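PDB 2W31: globin from Geobacter sulfurreducens, which binds heme b, with two protein side chains on the iron, as the globin domain of a longer, probably membrane-bound globin-coupled sensor, and may bind oxygen. Local coordinates for residues Q67-F70 with V71-F74; Y78-R81 with Y82-L86; L115-I118 with Q119-P123; D124-E127 with R128-R131; N108-R111 with Q112-S116. All blocks are in the same frame, centred on the assembly; numbering follows the deposited sequence. Where two conformers were deposited one is given.

Interaction 1 of 5, residues Q67-F70 with V71-F74; sequences QDWF and VSLF. With HEM (protoporphyrin IX containing Fe), chain C.
Trp69 and Leu73, four residues apart where helix 62-72 runs out, illustrate how one globin helix can face both the heme and the protein core. The tryptophan leaves the main chain with CB 3.9 Å from the heme methyl CMA. Its chi1 of 165° turns CG away from the backbone N, which stands the indole against the neighbouring methyl, CMB. This methyl lies over the centre of one ring face. NE1 donates to Asn142 OD1 of helix 125-151, and further out CZ2 meets Leu73 CD2 at 3.8 Å. On the opposite face Leu73 CD1 makes a CH-pi contact, 4.3 Å from the centroid of the six-membered ring. With an alanine here, the heme methyl and Leu73 would probably be left with a gap between them, and Asn142 without its indole donor. Phe70 and Phe74 repeat the four-residue spacing as a T-shaped stack, the edge of Phe74 directed at the face of Phe70 with centroids 5.5 Å apart and planes at 71°. The rim of Phe74 also lies beside the carbonyl of Phe70, CD2 to O 3.3 Å. The indole, held through its N-H by Asn142 between Leu73 and the heme methyl, thus forms an apolar wall of the heme pocket on the helix that also carries His66, an axial ligand of the iron.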
# COMPACT_ATOMS: atom_id res chain seq x y z
N GLN A 67 11.53 -13.00 -7.37
CA GLN A 67 11.83 -13.72 -6.11
C GLN A 67 13.00 -13.01 -5.38
O GLN A 67 12.95 -12.77 -4.15
CB GLN A 67 12.19 -15.19 -6.40
CG GLN A 67 12.34 -16.01 -5.14
CD GLN A 67 12.69 -17.43 -5.48
OE1 GLN A 67 11.81 -18.24 -5.77
NE2 GLN A 67 13.98 -17.73 -5.47
N ASP A 68 14.02 -12.64 -6.14
CA ASP A 68 15.22 -12.00 -5.58
C ASP A 68 14.88 -10.65 -4.97
O ASP A 68 15.36 -10.32 -3.89
CB ASP A 68 16.34 -11.83 -6.63
CG ASP A 68 17.00 -13.14 -7.08
OD1 ASP A 68 16.90 -14.19 -6.39
OD2 ASP A 68 17.64 -13.07 -8.16
N TRP A 69 14.03 -9.87 -5.66
CA TRP A 69 13.58 -8.58 -5.13
C TRP A 69 12.87 -8.76 -3.76
O TRP A 69 13.11 -7.99 -2.80
CB TRP A 69 12.65 -7.85 -6.14
CG TRP A 69 11.89 -6.70 -5.44
CD1 TRP A 69 12.34 -5.44 -5.19
CD2 TRP A 69 10.58 -6.80 -4.83
NE1 TRP A 69 11.37 -4.73 -4.44
CE2 TRP A 69 10.29 -5.55 -4.24
CE3 TRP A 69 9.62 -7.84 -4.76
CZ2 TRP A 69 9.07 -5.30 -3.58
CZ3 TRP A 69 8.41 -7.59 -4.11
CH2 TRP A 69 8.16 -6.32 -3.53
N PHE A 70 12.01 -9.77 -3.69
CA PHE A 70 11.29 -10.06 -2.44
C PHE A 70 12.27 -10.30 -1.26
O PHE A 70 12.14 -9.72 -0.17
CB PHE A 70 10.34 -11.23 -2.65
CG PHE A 70 9.68 -11.73 -1.39
CD1 PHE A 70 8.63 -11.00 -0.78
CD2 PHE A 70 10.09 -12.93 -0.80
CE1 PHE A 70 8.03 -11.47 0.38
CE2 PHE A 70 9.45 -13.42 0.34
CZ PHE A 70 8.43 -12.67 0.95
N VAL A 71 13.26 -11.14 -1.50
CA VAL A 71 14.27 -11.38 -0.48
C VAL A 71 15.01 -10.11 -0.07
O VAL A 71 15.28 -9.89 1.12
CB VAL A 71 15.24 -12.46 -0.97
CG1 VAL A 71 16.41 -12.62 -0.01
CG2 VAL A 71 14.47 -13.78 -1.09
N SER A 72 15.29 -9.23 -1.04
CA SER A 72 16.00 -7.99 -0.77
C SER A 72 15.26 -7.05 0.19
O SER A 72 15.89 -6.18 0.80
CB SER A 72 16.30 -7.25 -2.07
OG SER A 72 15.15 -6.63 -2.60
N LEU A 73 13.92 -7.19 0.30
CA LEU A 73 13.17 -6.37 1.25
C LEU A 73 13.69 -6.56 2.68
O LEU A 73 13.57 -5.65 3.51
CB LEU A 73 11.68 -6.73 1.27
CG LEU A 73 10.90 -6.46 -0.00
CD1 LEU A 73 9.53 -7.18 0.05
CD2 LEU A 73 10.69 -4.95 -0.17
N PHE A 74 14.24 -7.76 2.93
CA PHE A 74 14.65 -8.17 4.30
C PHE A 74 16.18 -8.17 4.48
O PHE A 74 16.68 -8.58 5.52
CB PHE A 74 14.07 -9.57 4.62
CG PHE A 74 12.62 -9.65 4.37
CD1 PHE A 74 11.73 -9.31 5.39
CD2 PHE A 74 12.11 -10.02 3.13
CE1 PHE A 74 10.34 -9.34 5.16
CE2 PHE A 74 10.74 -10.03 2.87
CZ PHE A 74 9.85 -9.70 3.90
CHA HEM C . 11.78 -6.44 -14.12
CHB HEM C . 10.51 -5.96 -9.50
CHC HEM C . 5.87 -5.89 -10.90
CHD HEM C . 7.19 -7.65 -15.20
C1A HEM C . 11.85 -6.30 -12.75
C2A HEM C . 13.07 -6.19 -11.96
C3A HEM C . 12.72 -6.08 -10.68
C4A HEM C . 11.26 -6.10 -10.63
CMA HEM C . 13.63 -5.94 -9.44
CAA HEM C . 14.52 -6.19 -12.55
CBA HEM C . 14.68 -4.77 -13.10
CGA HEM C . 16.12 -4.36 -13.38
O1A HEM C . 16.91 -4.16 -12.41
O2A HEM C . 16.46 -4.22 -14.58
C1B HEM C . 9.14 -5.75 -9.50
C2B HEM C . 8.33 -5.31 -8.37
C3B HEM C . 7.04 -5.28 -8.75
C4B HEM C . 6.99 -5.76 -10.13
CMB HEM C . 8.95 -4.92 -7.01
CAB HEM C . 5.81 -4.91 -7.94
CBB HEM C . 5.66 -5.29 -6.66
C1C HEM C . 5.81 -6.44 -12.16
C2C HEM C . 4.62 -6.82 -12.87
C3C HEM C . 4.99 -7.34 -14.04
C4C HEM C . 6.43 -7.28 -14.12
CMC HEM C . 3.18 -6.68 -12.37
CAC HEM C . 4.04 -7.88 -15.13
CBC HEM C . 4.13 -9.09 -15.67
C1D HEM C . 8.53 -7.36 -15.35
C2D HEM C . 9.27 -7.45 -16.61
C3D HEM C . 10.70 -7.07 -16.29
C4D HEM C . 10.69 -6.81 -14.86
CMD HEM C . 8.69 -7.81 -17.98
CAD HEM C . 11.92 -7.01 -17.25
CBD HEM C . 11.93 -5.75 -18.10
CGD HEM C . 12.93 -5.96 -19.22
O1D HEM C . 12.78 -6.90 -20.04
O2D HEM C . 13.90 -5.17 -19.29
NA HEM C . 10.76 -6.25 -11.92
NB HEM C . 8.29 -6.01 -10.54
NC HEM C . 6.92 -6.73 -12.94
ND HEM C . 9.41 -6.98 -14.36
FE HEM C . 8.83 -6.51 -12.43

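Interaction 2 of 5, residues Y78-R81 with Y82-L86; sequences YDNR and YIHNL
Asn80 O receives the amide N-H of His84 at 3.0 Å, and the imidazole of the same histidine lies flat against that oxygen, which sits over the centre of one ring face. A chi1 of -64° sets the ring beside the backbone N and lays it over Asn80 O. One residue earlier, Asp79 is the N-cap of helix 80-96. Its chi1 of 47° brings OD1 round to Tyr82 N, 3.1 Å away, and the amide meets the oxygen nearly in line with its C-O bond. The backbone O of Asp79 meanwhile accepts from Ile83 N at 3.2 Å, which makes the cap residue the start of the regular helical pattern as well. Below the cap, Tyr78 and Tyr82 point the same way and form an edge-to-face pair, centroids 5.3 Å apart and planes at 86°, with Tyr78 CD1 over the centre of the Tyr82 ring. Both phenol oxygens are hydrogen-bonded, Tyr78 OH with Leu73 O and Tyr82 OH with Asn142. The two rings also touch Ile138 of helix 125-151 and Met4 of helix 4-11, while Tyr78 reaches Ala18 and Leu21 of helix 15-23, so the start of helix 80-96 is set among three others.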
# COMPACT_ATOMS: atom_id res chain seq x y z
N TYR A 78 19.20 -0.26 3.92
CA TYR A 78 18.19 0.63 3.31
C TYR A 78 18.79 2.03 3.22
O TYR A 78 18.60 2.85 4.14
CB TYR A 78 16.92 0.59 4.19
CG TYR A 78 16.50 -0.84 4.45
CD1 TYR A 78 15.96 -1.62 3.42
CD2 TYR A 78 16.72 -1.44 5.68
CE1 TYR A 78 15.61 -2.99 3.62
CE2 TYR A 78 16.36 -2.78 5.91
CZ TYR A 78 15.83 -3.56 4.88
OH TYR A 78 15.54 -4.89 5.08
N ASP A 79 19.60 2.28 2.19
CA ASP A 79 20.39 3.52 2.12
C ASP A 79 20.21 4.16 0.75
O ASP A 79 19.30 3.81 0.01
CB ASP A 79 21.87 3.20 2.39
CG ASP A 79 22.37 1.97 1.58
OD1 ASP A 79 21.76 1.54 0.55
OD2 ASP A 79 23.43 1.41 1.96
N ASN A 80 21.08 5.10 0.40
CA ASN A 80 20.85 5.78 -0.88
C ASN A 80 21.10 4.86 -2.09
O ASN A 80 20.44 5.00 -3.13
CB ASN A 80 21.56 7.14 -0.97
CG ASN A 80 20.77 8.25 -0.30
OD1 ASN A 80 19.77 8.76 -0.84
ND2 ASN A 80 21.24 8.65 0.88
N ARG A 81 21.97 3.88 -1.95
CA ARG A 81 22.12 2.83 -2.96
C ARG A 81 20.80 2.05 -3.18
O ARG A 81 20.42 1.70 -4.32
CB ARG A 81 23.22 1.90 -2.52
CG ARG A 81 23.62 0.85 -3.52
CD ARG A 81 24.93 0.21 -3.07
NE ARG A 81 25.23 -1.02 -3.79
CZ ARG A 81 25.77 -2.11 -3.23
NH1 ARG A 81 26.04 -2.12 -1.92
NH2 ARG A 81 26.02 -3.18 -3.97
N TYR A 82 20.14 1.74 -2.08
CA TYR A 82 18.86 1.03 -2.17
C TYR A 82 17.82 1.84 -2.94
O TYR A 82 17.10 1.27 -3.78
CB TYR A 82 18.40 0.72 -0.75
CG TYR A 82 17.15 -0.13 -0.63
CD1 TYR A 82 17.20 -1.50 -0.78
CD2 TYR A 82 15.90 0.46 -0.31
CE1 TYR A 82 16.05 -2.29 -0.66
CE2 TYR A 82 14.75 -0.31 -0.19
CZ TYR A 82 14.82 -1.69 -0.37
OH TYR A 82 13.69 -2.49 -0.23
N ILE A 83 17.69 3.14 -2.64
CA ILE A 83 16.73 3.98 -3.37
C ILE A 83 17.08 4.10 -4.86
O ILE A 83 16.19 4.09 -5.73
CB ILE A 83 16.54 5.39 -2.73
CG1 ILE A 83 15.83 6.34 -3.71
CG2 ILE A 83 17.86 5.96 -2.29
CD1 ILE A 83 15.30 7.58 -3.07
N HIS A 84 18.36 4.20 -5.17
CA HIS A 84 18.77 4.34 -6.56
C HIS A 84 18.38 3.10 -7.32
O HIS A 84 17.88 3.18 -8.45
CB HIS A 84 20.27 4.56 -6.63
CG HIS A 84 20.70 5.85 -5.98
ND1 HIS A 84 19.82 6.87 -5.70
CD2 HIS A 84 21.92 6.27 -5.56
CE1 HIS A 84 20.47 7.87 -5.13
NE2 HIS A 84 21.75 7.53 -5.04
N ASN A 85 18.58 1.95 -6.70
CA ASN A 85 18.20 0.69 -7.31
C ASN A 85 16.69 0.57 -7.55
O ASN A 85 16.26 0.06 -8.59
CB ASN A 85 18.70 -0.48 -6.46
CG ASN A 85 18.61 -1.76 -7.20
OD1 ASN A 85 19.21 -1.92 -8.26
ND2 ASN A 85 17.82 -2.68 -6.68
N LEU A 86 15.88 1.06 -6.60
CA LEU A 86 14.42 1.08 -6.79
C LEU A 86 13.98 1.98 -7.95
O LEU A 86 13.03 1.64 -8.68
CB LEU A 86 13.73 1.51 -5.50
CG LEU A 86 13.52 0.42 -4.45
CD1 LEU A 86 13.10 1.06 -3.16
CD2 LEU A 86 12.48 -0.55 -4.94

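Interaction 3 of 5, residues L115-I118 with Q119-P123; sequences LSII and QDNFP
From Leu115 to Asn121 the backbone is helical, and its i to i+4 bonds remain regular as far as Gln119 N to Leu115 O and Asp120 N to Ser116 O, both 2.9 Å. This is the C-terminal end of helix 100-121, which with helix 125-151 corresponds to the G and H helices through which related globin-coupled sensors pair as a four-helix bundle. Near the end, Asn121 N bonds to Ile118 O at 3.3 Å, from well above the carbonyl plane, while Phe122 N gives the same oxygen only a weak bond at 3.1 Å; Phe122 is the first residue to leave helical geometry. The side chain of Asn121 folds back over this last turn. With chi1 at -71°, a chi2 of -84° turns the amide so that ND2 faces back to Ile117 O, to which it donates at 2.8 Å, almost straight at 171° and within its own amide plane. Asp120 lies differently: its OD2 comes within 3.1 Å of Ser116 O, two acceptors side by side without a bond. The other oxygen, OD1, forms a salt bridge with Arg129 of the second subunit. Arg132 of that subunit bonds to Ser116 OG. The extended Gln119 likewise points across the interface, its NE2 making a weak bond with Pro125 O of the second subunit. On the side turned to its own chain, Phe122 presents its ring edge to the carbonyl of Ile118, and its CD2 stops 4.3 Å from Ile118 CG2.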
# COMPACT_ATOMS: atom_id res chain seq x y z
N LEU A 115 1.90 -10.49 5.07
CA LEU A 115 1.18 -10.33 6.33
C LEU A 115 0.61 -11.66 6.82
O LEU A 115 0.44 -11.85 8.07
CB LEU A 115 0.10 -9.23 6.26
CG LEU A 115 0.67 -7.83 6.07
CD1 LEU A 115 -0.45 -6.80 6.47
CD2 LEU A 115 1.99 -7.44 6.67
N SER A 116 0.29 -12.55 5.88
CA SER A 116 -0.14 -13.89 6.30
C SER A 116 1.00 -14.66 6.95
O SER A 116 0.76 -15.36 7.96
CB SER A 116 -0.80 -14.65 5.16
OG SER A 116 -2.15 -14.19 5.11
N ILE A 117 2.22 -14.56 6.42
CA ILE A 117 3.40 -15.16 7.11
C ILE A 117 3.54 -14.64 8.54
O ILE A 117 3.77 -15.41 9.50
CB ILE A 117 4.73 -14.84 6.35
CG1 ILE A 117 4.76 -15.56 5.01
CG2 ILE A 117 6.00 -15.18 7.18
CD1 ILE A 117 6.02 -15.14 4.20
N ILE A 118 3.37 -13.33 8.71
CA ILE A 118 3.49 -12.74 10.04
C ILE A 118 2.38 -13.26 10.95
O ILE A 118 2.66 -13.65 12.10
CB ILE A 118 3.48 -11.20 9.96
CG1 ILE A 118 4.75 -10.71 9.25
CG2 ILE A 118 3.34 -10.61 11.37
CD1 ILE A 118 4.76 -9.20 9.03
N GLN A 119 1.13 -13.26 10.49
CA GLN A 119 0.01 -13.72 11.33
C GLN A 119 0.23 -15.17 11.77
O GLN A 119 -0.03 -15.54 12.93
CB GLN A 119 -1.30 -13.60 10.54
CG GLN A 119 -2.53 -13.76 11.37
CD GLN A 119 -3.76 -13.78 10.48
OE1 GLN A 119 -3.89 -13.00 9.51
NE2 GLN A 119 -4.66 -14.68 10.79
N ASP A 120 0.72 -15.98 10.84
CA ASP A 120 0.84 -17.42 11.05
C ASP A 120 2.05 -17.84 11.91
O ASP A 120 2.10 -18.99 12.40
CB ASP A 120 0.82 -18.14 9.70
CG ASP A 120 -0.53 -17.97 9.00
OD1 ASP A 120 -1.52 -17.68 9.69
OD2 ASP A 120 -0.61 -18.15 7.77
N ASN A 121 2.99 -16.91 12.14
CA ASN A 121 4.25 -17.24 12.86
C ASN A 121 4.51 -16.49 14.16
O ASN A 121 5.44 -16.86 14.92
CB ASN A 121 5.44 -17.11 11.91
CG ASN A 121 5.48 -18.19 10.89
OD1 ASN A 121 5.98 -19.30 11.16
ND2 ASN A 121 4.93 -17.92 9.71
N PHE A 122 3.70 -15.48 14.43
CA PHE A 122 3.87 -14.61 15.60
C PHE A 122 2.55 -14.48 16.39
O PHE A 122 1.73 -13.57 16.13
CB PHE A 122 4.45 -13.24 15.17
CG PHE A 122 5.81 -13.35 14.56
CD1 PHE A 122 6.93 -13.40 15.39
CD2 PHE A 122 5.97 -13.48 13.18
CE1 PHE A 122 8.20 -13.56 14.84
CE2 PHE A 122 7.22 -13.65 12.62
CZ PHE A 122 8.34 -13.69 13.44
N PRO A 123 2.34 -15.42 17.35
CA PRO A 123 1.11 -15.38 18.16
C PRO A 123 1.07 -14.19 19.12
O PRO A 123 -0.03 -13.70 19.44
CB PRO A 123 1.12 -16.72 18.91
CG PRO A 123 2.53 -17.13 18.96
CD PRO A 123 3.22 -16.55 17.74

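Interaction 4 of 5, residues D124-E127 with R128-R131; sequences DPEE and RRQR
The guanidinium of Arg129 and the carboxylate of Glu126 meet edge to edge, their planes only 15° apart. NE bonds to OE1 and NH2 to OE2, each at 2.9 Å and each on the syn side of its oxygen, which makes a two-pronged, side-on salt bridge. Both side chains are bent where they line up, the glutamate at chi2 (-40°) and the arginine at chi3 (-43°). A different use of the same group is seen in Arg128, where Pro125 CA lies over one guanidinium face, toward its rim, and NH1 turns to Phe122 O. Arg131 again works at its edge: the chain runs extended from CG to NE alongside Glu127, and NH1 reaches Glu127 O at 3.1 Å. The backbone N of Arg131 donates to the same oxygen from the opposite face of the carbonyl plane. All this happens in the first turns of helix 125-151, whose N-cap is Asp124. Its OD2 takes Glu127 N at 3.1 Å on the anti side and, weakly, Glu126 N, and its negative charge would probably be favoured by the helix start. Arg129 NH2 also pairs with Asp120 of the second subunit, and Arg129 NH1 with Ser116 of that subunit.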
# COMPACT_ATOMS: atom_id res chain seq x y z
N ASP A 124 2.24 -13.70 19.55
CA ASP A 124 2.26 -12.57 20.47
C ASP A 124 1.88 -11.27 19.76
O ASP A 124 2.58 -10.88 18.77
CB ASP A 124 3.62 -12.34 21.09
CG ASP A 124 3.61 -11.17 22.05
OD1 ASP A 124 3.04 -11.32 23.17
OD2 ASP A 124 4.15 -10.10 21.70
N PRO A 125 0.82 -10.56 20.26
CA PRO A 125 0.23 -9.36 19.61
C PRO A 125 1.19 -8.22 19.29
O PRO A 125 1.09 -7.63 18.22
CB PRO A 125 -0.84 -8.89 20.63
CG PRO A 125 -1.15 -10.12 21.42
CD PRO A 125 0.11 -10.90 21.52
N GLU A 126 2.12 -7.87 20.17
CA GLU A 126 2.95 -6.72 19.98
C GLU A 126 4.12 -7.13 19.10
O GLU A 126 4.60 -6.31 18.33
CB GLU A 126 3.40 -6.14 21.33
CG GLU A 126 2.27 -5.44 22.14
CD GLU A 126 1.30 -4.58 21.29
OE1 GLU A 126 1.80 -3.75 20.49
OE2 GLU A 126 0.04 -4.71 21.44
N GLU A 127 4.55 -8.40 19.19
CA GLU A 127 5.57 -8.87 18.24
C GLU A 127 4.99 -8.78 16.83
O GLU A 127 5.64 -8.30 15.88
CB GLU A 127 6.02 -10.32 18.52
CG GLU A 127 6.95 -10.47 19.72
CD GLU A 127 7.53 -11.88 19.87
OE1 GLU A 127 7.25 -12.78 19.03
OE2 GLU A 127 8.29 -12.11 20.85
N ARG A 128 3.75 -9.24 16.69
CA ARG A 128 3.06 -9.23 15.40
C ARG A 128 2.87 -7.78 14.91
O ARG A 128 3.15 -7.48 13.73
CB ARG A 128 1.71 -9.97 15.58
CG ARG A 128 1.04 -10.33 14.32
CD ARG A 128 -0.03 -11.40 14.49
NE ARG A 128 -1.12 -10.93 15.33
CZ ARG A 128 -1.41 -11.44 16.52
NH1 ARG A 128 -0.66 -12.41 17.02
NH2 ARG A 128 -2.42 -10.96 17.22
N ARG A 129 2.42 -6.89 15.80
CA ARG A 129 2.17 -5.50 15.41
C ARG A 129 3.45 -4.84 14.89
O ARG A 129 3.48 -4.21 13.82
CB ARG A 129 1.59 -4.68 16.56
CG ARG A 129 1.04 -3.32 16.08
CD ARG A 129 0.66 -2.36 17.24
NE ARG A 129 -0.05 -3.06 18.33
CZ ARG A 129 -1.38 -3.22 18.42
NH1 ARG A 129 -2.23 -2.71 17.51
NH2 ARG A 129 -1.88 -3.86 19.47
N GLN A 130 4.53 -5.03 15.63
CA GLN A 130 5.80 -4.41 15.26
C GLN A 130 6.34 -4.92 13.92
O GLN A 130 6.83 -4.10 13.11
CB GLN A 130 6.84 -4.61 16.38
CG GLN A 130 6.61 -3.72 17.60
CD GLN A 130 7.73 -3.92 18.65
OE1 GLN A 130 8.76 -4.51 18.35
NE2 GLN A 130 7.50 -3.43 19.88
N ARG A 131 6.23 -6.22 13.68
CA ARG A 131 6.69 -6.82 12.41
C ARG A 131 5.79 -6.40 11.24
O ARG A 131 6.30 -6.04 10.16
CB ARG A 131 6.79 -8.34 12.52
CG ARG A 131 8.01 -8.75 13.36
CD ARG A 131 7.88 -10.13 14.02
NE ARG A 131 9.09 -10.41 14.81
CZ ARG A 131 9.38 -9.85 15.98
NH1 ARG A 131 8.56 -8.97 16.55
NH2 ARG A 131 10.54 -10.15 16.59

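Interaction 5 of 5, residues N108-R111 with Q112-S116; sequences NVVR and QFTLS
Gln112 doubles back on the turn before it to reach Asn108. A chi1 of -54° sets CG beside the backbone N and within 3.0 Å of Asn108 O, and a bend at chi2, -83°, carries the amide over to the asparagine side chain. Asn108 is built the other way, its CG swung away from the backbone N. The two amide planes stand at right angles, and the bond from Gln112 NE2 to Asn108 OD1 is weak, at 3.4 Å. The other end of each amide is held across the interface, consistent with the pose: Gln112 OE1 accepts from Arg132, and Asn108 ND2 donates to Asp140, both of the second subunit. This face of helix 100-121 is thus part of the dimer interface, consistent with the helical bundle by which such globin domains pair. Cutting Gln112 back to an alanine would probably leave Arg132 of the second subunit without this acceptor and Asn108 OD1 without its weak donor. On the inward side Thr114 has its hydroxyl beside the backbone N, where OG1 donates to Val110 O at 2.9 Å; Thr114 N bonds to the same oxygen from the opposite face of the carbonyl plane.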
# COMPACT_ATOMS: atom_id res chain seq x y z
N ASN A 108 -0.00 -5.35 -3.85
CA ASN A 108 -1.07 -5.91 -3.00
C ASN A 108 -0.88 -7.44 -2.80
O ASN A 108 -1.05 -7.95 -1.67
CB ASN A 108 -2.47 -5.61 -3.57
CG ASN A 108 -3.58 -6.04 -2.62
OD1 ASN A 108 -4.13 -7.14 -2.76
ND2 ASN A 108 -3.82 -5.25 -1.57
N VAL A 109 -0.50 -8.14 -3.89
CA VAL A 109 -0.25 -9.57 -3.77
C VAL A 109 0.87 -9.85 -2.74
O VAL A 109 0.76 -10.72 -1.87
CB VAL A 109 0.13 -10.19 -5.14
CG1 VAL A 109 0.45 -11.71 -4.98
CG2 VAL A 109 -0.98 -9.95 -6.15
N VAL A 110 1.98 -9.12 -2.86
CA VAL A 110 3.11 -9.30 -1.93
C VAL A 110 2.69 -8.95 -0.49
O VAL A 110 3.05 -9.63 0.49
CB VAL A 110 4.31 -8.46 -2.39
CG1 VAL A 110 5.48 -8.55 -1.44
CG2 VAL A 110 4.72 -8.87 -3.81
N ARG A 111 1.93 -7.87 -0.37
CA ARG A 111 1.52 -7.41 0.96
C ARG A 111 0.65 -8.49 1.66
O ARG A 111 0.87 -8.82 2.82
CB ARG A 111 0.73 -6.13 0.76
CG ARG A 111 0.45 -5.40 1.96
CD ARG A 111 -0.59 -4.29 1.63
NE ARG A 111 -0.24 -3.36 0.54
CZ ARG A 111 0.67 -2.38 0.67
NH1 ARG A 111 1.37 -2.25 1.77
NH2 ARG A 111 0.94 -1.53 -0.32
N GLN A 112 -0.32 -9.07 0.95
CA GLN A 112 -1.24 -10.03 1.59
C GLN A 112 -0.43 -11.26 1.97
O GLN A 112 -0.62 -11.83 3.05
CB GLN A 112 -2.37 -10.41 0.62
CG GLN A 112 -3.13 -9.19 0.04
CD GLN A 112 -4.24 -8.65 0.95
OE1 GLN A 112 -4.20 -8.81 2.18
NE2 GLN A 112 -5.24 -7.99 0.33
N PHE A 113 0.49 -11.67 1.08
CA PHE A 113 1.27 -12.89 1.32
C PHE A 113 2.14 -12.71 2.57
O PHE A 113 2.22 -13.62 3.45
CB PHE A 113 2.17 -13.14 0.11
CG PHE A 113 3.03 -14.41 0.22
CD1 PHE A 113 2.57 -15.66 -0.23
CD2 PHE A 113 4.31 -14.33 0.80
CE1 PHE A 113 3.37 -16.80 -0.10
CE2 PHE A 113 5.13 -15.49 0.90
CZ PHE A 113 4.64 -16.71 0.48
N THR A 114 2.83 -11.57 2.66
CA THR A 114 3.77 -11.33 3.76
C THR A 114 3.06 -11.14 5.09
O THR A 114 3.52 -11.66 6.12
CB THR A 114 4.66 -10.14 3.42
OG1 THR A 114 5.25 -10.38 2.15
CG2 THR A 114 5.79 -10.01 4.45
N LEU A 115 1.90 -10.49 5.07
CA LEU A 115 1.18 -10.33 6.33
C LEU A 115 0.61 -11.66 6.82
O LEU A 115 0.44 -11.85 8.07
CB LEU A 115 0.10 -9.23 6.26
CG LEU A 115 0.67 -7.83 6.07
CD1 LEU A 115 -0.45 -6.80 6.47
CD2 LEU A 115 1.99 -7.44 6.67
N SER A 116 0.29 -12.55 5.88
CA SER A 116 -0.14 -13.89 6.30
C SER A 116 1.00 -14.66 6.95
O SER A 116 0.76 -15.36 7.96
CB SER A 116 -0.80 -14.65 5.16
OG SER A 116 -2.15 -14.19 5.11

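All five contacts are local and follow the chain in the order 1, 2, 5, 3, 4; none encloses another, and only interactions 5 and 3 overlap, sharing Leu115 and Ser116 on helix 100-121. Interactions 1 and 2 flank the short connection between helices 62-72 and 80-96, which is closed by a probable hydrogen bond from Tyr78 OH to Leu73 O. Interaction 5 packs directly on interaction 1, tying the heme-side helix to helix 100-121. Interactions 3 and 4 end one helix and begin the next, and Arg128 bridges the turn between them through Phe122 O. The last three also touch the second subunit, whereas interactions 1 and 2 touch no other protein chain of the assembly.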